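Local structure of aldolase (Klebsiella pneumoniae, 6VOQ) at residues L7-F19 against C48-V60. The protein is a zinc-binding, aldolase-like member of the class II aldolase/adducin family, built as an assembly of four identical subunits. Sequence-based numbering, arbitrary orientation.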
loop_
_atom_site.group_PDB
_atom_site.type_symbol
_atom_site.label_atom_id
_atom_site.label_comp_id
_atom_site.label_asym_id
_atom_site.label_seq_id
_atom_site.Cartn_x
_atom_site.Cartn_y
_atom_site.Cartn_z
ATOM N N LEU A 7 -10.044 -26.848 5.903
ATOM C CA LEU A 7 -9.320 -26.083 6.909
ATOM C C LEU A 7 -7.873 -25.859 6.480
ATOM O O LEU A 7 -7.366 -24.734 6.550
ATOM C CB LEU A 7 -9.402 -26.795 8.259
ATOM C CG LEU A 7 -10.778 -26.786 8.947
ATOM C CD1 LEU A 7 -10.805 -27.652 10.219
ATOM C CD2 LEU A 7 -11.227 -25.370 9.260
ATOM N N ARG A 8 -7.199 -26.911 6.008
ATOM C CA ARG A 8 -5.864 -26.730 5.453
ATOM C C ARG A 8 -5.906 -25.758 4.288
ATOM O O ARG A 8 -5.049 -24.879 4.164
ATOM C CB ARG A 8 -5.284 -28.078 5.005
ATOM C CG ARG A 8 -4.884 -28.966 6.155
ATOM C CD ARG A 8 -4.277 -30.265 5.686
ATOM N NE ARG A 8 -3.946 -31.138 6.813
ATOM C CZ ARG A 8 -2.748 -31.216 7.384
ATOM N NH1 ARG A 8 -1.728 -30.492 6.931
ATOM N NH2 ARG A 8 -2.572 -32.034 8.411
ATOM N N GLU A 9 -6.913 -25.899 3.435
ATOM C CA GLU A 9 -7.105 -25.008 2.305
ATOM C C GLU A 9 -7.311 -23.558 2.743
ATOM O O GLU A 9 -6.636 -22.653 2.228
ATOM C CB GLU A 9 -8.302 -25.525 1.499
ATOM C CG GLU A 9 -8.558 -24.887 0.149
ATOM C CD GLU A 9 -7.305 -24.593 -0.664
ATOM O OE1 GLU A 9 -7.381 -23.660 -1.490
ATOM O OE2 GLU A 9 -6.274 -25.298 -0.534
ATOM N N GLU A 10 -8.232 -23.333 3.688
ATOM C CA GLU A 10 -8.498 -21.996 4.204
ATOM C C GLU A 10 -7.241 -21.357 4.778
ATOM O O GLU A 10 -7.019 -20.152 4.611
ATOM C CB GLU A 10 -9.593 -22.071 5.271
ATOM C CG GLU A 10 -9.932 -20.746 5.914
ATOM C CD GLU A 10 -11.224 -20.181 5.364
ATOM O OE1 GLU A 10 -12.071 -19.721 6.165
ATOM O OE2 GLU A 10 -11.387 -20.210 4.122
ATOM N N MET A 11 -6.414 -22.144 5.472
ATOM C CA MET A 11 -5.213 -21.590 6.078
ATOM C C MET A 11 -4.239 -21.098 5.019
ATOM O O MET A 11 -3.685 -20.005 5.148
ATOM C CB MET A 11 -4.550 -22.629 6.977
ATOM C CG MET A 11 -3.267 -22.150 7.620
ATOM S SD MET A 11 -2.852 -23.078 9.105
ATOM C CE MET A 11 -4.195 -22.560 10.161
ATOM N N VAL A 12 -4.013 -21.892 3.971
ATOM C CA VAL A 12 -3.152 -21.460 2.871
ATOM C C VAL A 12 -3.701 -20.196 2.214
ATOM O O VAL A 12 -2.961 -19.233 1.977
ATOM C CB VAL A 12 -2.991 -22.598 1.847
ATOM C CG1 VAL A 12 -2.197 -22.121 0.619
ATOM C CG2 VAL A 12 -2.333 -23.805 2.495
ATOM N N GLN A 13 -4.999 -20.177 1.908
ATOM C CA GLN A 13 -5.584 -19.026 1.230
ATOM C C GLN A 13 -5.497 -17.785 2.101
ATOM O O GLN A 13 -5.098 -16.710 1.640
ATOM C CB GLN A 13 -7.038 -19.314 0.858
ATOM C CG GLN A 13 -7.198 -20.385 -0.188
ATOM C CD GLN A 13 -8.654 -20.640 -0.543
ATOM O OE1 GLN A 13 -9.561 -20.061 0.055
ATOM N NE2 GLN A 13 -8.883 -21.513 -1.520
ATOM N N ILE A 14 -5.862 -17.919 3.370
ATOM C CA ILE A 14 -5.822 -16.772 4.260
ATOM C C ILE A 14 -4.394 -16.255 4.401
ATOM O O ILE A 14 -4.155 -15.042 4.346
ATOM C CB ILE A 14 -6.482 -17.138 5.602
ATOM C CG1 ILE A 14 -8.006 -17.063 5.406
ATOM C CG2 ILE A 14 -6.032 -16.202 6.706
ATOM C CD1 ILE A 14 -8.826 -17.297 6.623
ATOM N N GLY A 15 -3.419 -17.158 4.519
ATOM C CA GLY A 15 -2.026 -16.732 4.536
ATOM C C GLY A 15 -1.648 -15.911 3.316
ATOM O O GLY A 15 -1.073 -14.828 3.438
ATOM N N ALA A 16 -1.994 -16.400 2.125
ATOM C CA ALA A 16 -1.665 -15.690 0.892
ATOM C C ALA A 16 -2.336 -14.320 0.843
ATOM O O ALA A 16 -1.724 -13.339 0.405
ATOM C CB ALA A 16 -2.076 -16.533 -0.321
ATOM N N SER A 17 -3.595 -14.239 1.287
ATOM C CA SER A 17 -4.322 -12.974 1.293
ATOM C C SER A 17 -3.676 -11.973 2.241
ATOM O O SER A 17 -3.580 -10.781 1.925
ATOM C CB SER A 17 -5.782 -13.216 1.684
ATOM O OG SER A 17 -6.574 -12.059 1.503
ATOM N N LEU A 18 -3.223 -12.447 3.403
ATOM C CA LEU A 18 -2.557 -11.567 4.356
ATOM C C LEU A 18 -1.196 -11.125 3.831
ATOM O O LEU A 18 -0.799 -9.968 4.016
ATOM C CB LEU A 18 -2.403 -12.272 5.704
ATOM C CG LEU A 18 -3.684 -12.601 6.463
ATOM C CD1 LEU A 18 -3.372 -13.527 7.624
ATOM C CD2 LEU A 18 -4.378 -11.333 6.942
ATOM N N PHE A 19 -0.470 -12.028 3.168
ATOM C CA PHE A 19 0.854 -11.680 2.668
ATOM C C PHE A 19 0.767 -10.711 1.501
ATOM O O PHE A 19 1.493 -9.711 1.461
ATOM C CB PHE A 19 1.613 -12.933 2.247
ATOM C CG PHE A 19 3.052 -12.679 1.878
ATOM C CD1 PHE A 19 4.045 -12.659 2.856
ATOM C CD2 PHE A 19 3.420 -12.475 0.561
ATOM C CE1 PHE A 19 5.377 -12.445 2.521
ATOM C CE2 PHE A 19 4.748 -12.257 0.221
ATOM C CZ PHE A 19 5.726 -12.243 1.203
ATOM N N CYS A 48 6.674 -18.810 5.281
ATOM C CA CYS A 48 6.234 -17.534 4.740
ATOM C C CYS A 48 4.759 -17.665 4.385
ATOM O O CYS A 48 4.383 -18.544 3.602
ATOM C CB CYS A 48 7.075 -17.140 3.518
ATOM S SG CYS A 48 6.424 -15.789 2.513
ATOM N N LEU A 49 3.925 -16.808 4.980
ATOM C CA LEU A 49 2.480 -16.956 4.845
ATOM C C LEU A 49 2.012 -16.933 3.397
ATOM O O LEU A 49 0.932 -17.454 3.102
ATOM C CB LEU A 49 1.767 -15.860 5.628
ATOM C CG LEU A 49 1.932 -16.002 7.138
ATOM C CD1 LEU A 49 1.039 -15.016 7.862
ATOM C CD2 LEU A 49 1.623 -17.426 7.555
ATOM N N GLY A 50 2.783 -16.341 2.495
ATOM C CA GLY A 50 2.409 -16.390 1.101
ATOM C C GLY A 50 2.853 -17.625 0.358
ATOM O O GLY A 50 2.586 -17.732 -0.837
ATOM N N GLU A 51 3.524 -18.565 1.024
ATOM C CA GLU A 51 4.077 -19.755 0.381
ATOM C C GLU A 51 3.735 -21.018 1.174
ATOM O O GLU A 51 4.521 -21.965 1.230
ATOM C CB GLU A 51 5.593 -19.633 0.202
ATOM C CG GLU A 51 6.085 -18.307 -0.398
ATOM C CD GLU A 51 6.245 -18.353 -1.908
ATOM O OE1 GLU A 51 5.996 -17.316 -2.564
ATOM O OE2 GLU A 51 6.624 -19.421 -2.440
ATOM N N LEU A 52 2.557 -21.060 1.788
ATOM C CA LEU A 52 2.162 -22.219 2.582
ATOM C C LEU A 52 1.794 -23.406 1.692
ATOM O O LEU A 52 1.337 -23.244 0.558
ATOM C CB LEU A 52 0.982 -21.868 3.490
ATOM C CG LEU A 52 1.275 -20.840 4.587
ATOM C CD1 LEU A 52 0.037 -20.571 5.425
ATOM C CD2 LEU A 52 2.440 -21.306 5.455
ATOM N N GLN A 53 2.009 -24.609 2.217
ATOM C CA GLN A 53 1.651 -25.853 1.541
ATOM C C GLN A 53 0.655 -26.603 2.412
ATOM O O GLN A 53 0.992 -27.012 3.528
ATOM C CB GLN A 53 2.881 -26.723 1.265
ATOM C CG GLN A 53 4.048 -25.971 0.646
ATOM C CD GLN A 53 4.229 -26.282 -0.834
ATOM O OE1 GLN A 53 4.281 -27.446 -1.236
ATOM N NE2 GLN A 53 4.328 -25.236 -1.651
ATOM N N ALA A 54 -0.571 -26.761 1.906
ATOM C CA ALA A 54 -1.633 -27.405 2.677
ATOM C C ALA A 54 -1.164 -28.734 3.243
ATOM O O ALA A 54 -1.413 -29.070 4.407
ATOM C CB ALA A 54 -2.856 -27.616 1.784
ATOM N N GLN A 55 -0.452 -29.487 2.431
ATOM C CA GLN A 55 -0.055 -30.829 2.762
ATOM C C GLN A 55 0.929 -30.904 3.913
ATOM O O GLN A 55 0.980 -31.940 4.580
ATOM C CB GLN A 55 0.531 -31.464 1.513
ATOM C CG GLN A 55 -0.537 -32.153 0.713
ATOM C CD GLN A 55 -1.370 -33.028 1.640
ATOM O OE1 GLN A 55 -1.066 -34.201 1.865
ATOM N NE2 GLN A 55 -2.366 -32.397 2.292
ATOM N N ARG A 56 1.673 -29.838 4.194
ATOM C CA ARG A 56 2.750 -29.868 5.173
ATOM C C ARG A 56 2.491 -28.960 6.370
ATOM O O ARG A 56 3.381 -28.782 7.209
ATOM C CB ARG A 56 4.060 -29.508 4.478
ATOM C CG ARG A 56 4.597 -30.675 3.658
ATOM C CD ARG A 56 5.467 -30.205 2.513
ATOM N NE ARG A 56 6.432 -29.204 2.957
ATOM C CZ ARG A 56 7.617 -29.486 3.491
ATOM N NH1 ARG A 56 7.996 -30.749 3.644
ATOM N NH2 ARG A 56 8.426 -28.502 3.867
ATOM N N LEU A 57 1.291 -28.399 6.480
ATOM C CA LEU A 57 0.948 -27.627 7.662
ATOM C C LEU A 57 1.052 -28.511 8.899
ATOM O O LEU A 57 0.706 -29.694 8.870
ATOM C CB LEU A 57 -0.457 -27.045 7.529
ATOM C CG LEU A 57 -0.687 -26.057 6.386
ATOM C CD1 LEU A 57 -2.172 -25.916 6.143
ATOM C CD2 LEU A 57 -0.063 -24.691 6.683
ATOM N N SER A 58 1.564 -27.937 9.978
ATOM C CA SER A 58 1.803 -28.703 11.187
ATOM C C SER A 58 0.496 -29.072 11.867
ATOM O O SER A 58 -0.491 -28.335 11.814
ATOM C CB SER A 58 2.659 -27.903 12.158
ATOM O OG SER A 58 3.601 -27.123 11.450
ATOM N N VAL A 59 0.507 -30.225 12.526
ATOM C CA VAL A 59 -0.556 -30.617 13.438
ATOM C C VAL A 59 0.091 -30.975 14.769
ATOM O O VAL A 59 0.999 -31.814 14.820
ATOM C CB VAL A 59 -1.388 -31.790 12.900
ATOM C CG1 VAL A 59 -2.407 -32.206 13.932
ATOM C CG2 VAL A 59 -2.065 -31.408 11.606
ATOM N N VAL A 60 -0.377 -30.344 15.839
ATOM C CA VAL A 60 0.161 -30.521 17.182
ATOM C C VAL A 60 -1.018 -30.613 18.148
ATOM O O VAL A 60 -2.091 -30.054 17.895
ATOM C CB VAL A 60 1.121 -29.352 17.532
ATOM C CG1 VAL A 60 0.434 -28.018 17.327
ATOM C CG2 VAL A 60 1.653 -29.464 18.941
HETATM O O HOH W 1 0.064 -32.387 8.920
HETATM O O HOH W 2 -0.039 -19.319 1.518
#
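Arg8 reaches Ala54 and Leu57 with a side chain extended from CG to NE. Its NH1 donates to Ala54 O at 2.9 Å, a bond close to the guanidinium plane and met almost head-on by the carbonyl (C=O...N 166°). The second bond from NH1, to Leu57 O at 3.2 Å, approaches that carbonyl from the side (118°) and tilted out of its plane. A water completes the grip, accepting from NH2 and donating to Leu57 O, and Glu4 salt-bridges NH2. One turn on, Met11 lays its SD 4.0 Å from Leu57 CD2, the side chains running oppositely past each other; Leu31 and Leu33 of strand 30-34 also pack on Met11. With chi1 at 175°, CG2 of Val12 stands anti to the carbonyl carbon and lies over the start of the 3-10 turn, 3.5 Å from Ala54 N. A second water donates to Val12 O and Leu49 O and accepts from Leu52 N. At Gly15 the backbones close in, its CA 4.5 Å from Leu49 CA. Phe19 sets CB against Gly50 N and receives Cys48 SG obliquely, 4.0 Å from the ring centroid. Helix 4-20 is covered by the connection into strand 58-60 of the mixed sheet through apolar contacts from Met11 to Phe19, around the water bridge; to Arg8 and the waters, 48-60 offers only backbone atoms, three carbonyls and one N-H, so these bonds follow its main-chain path.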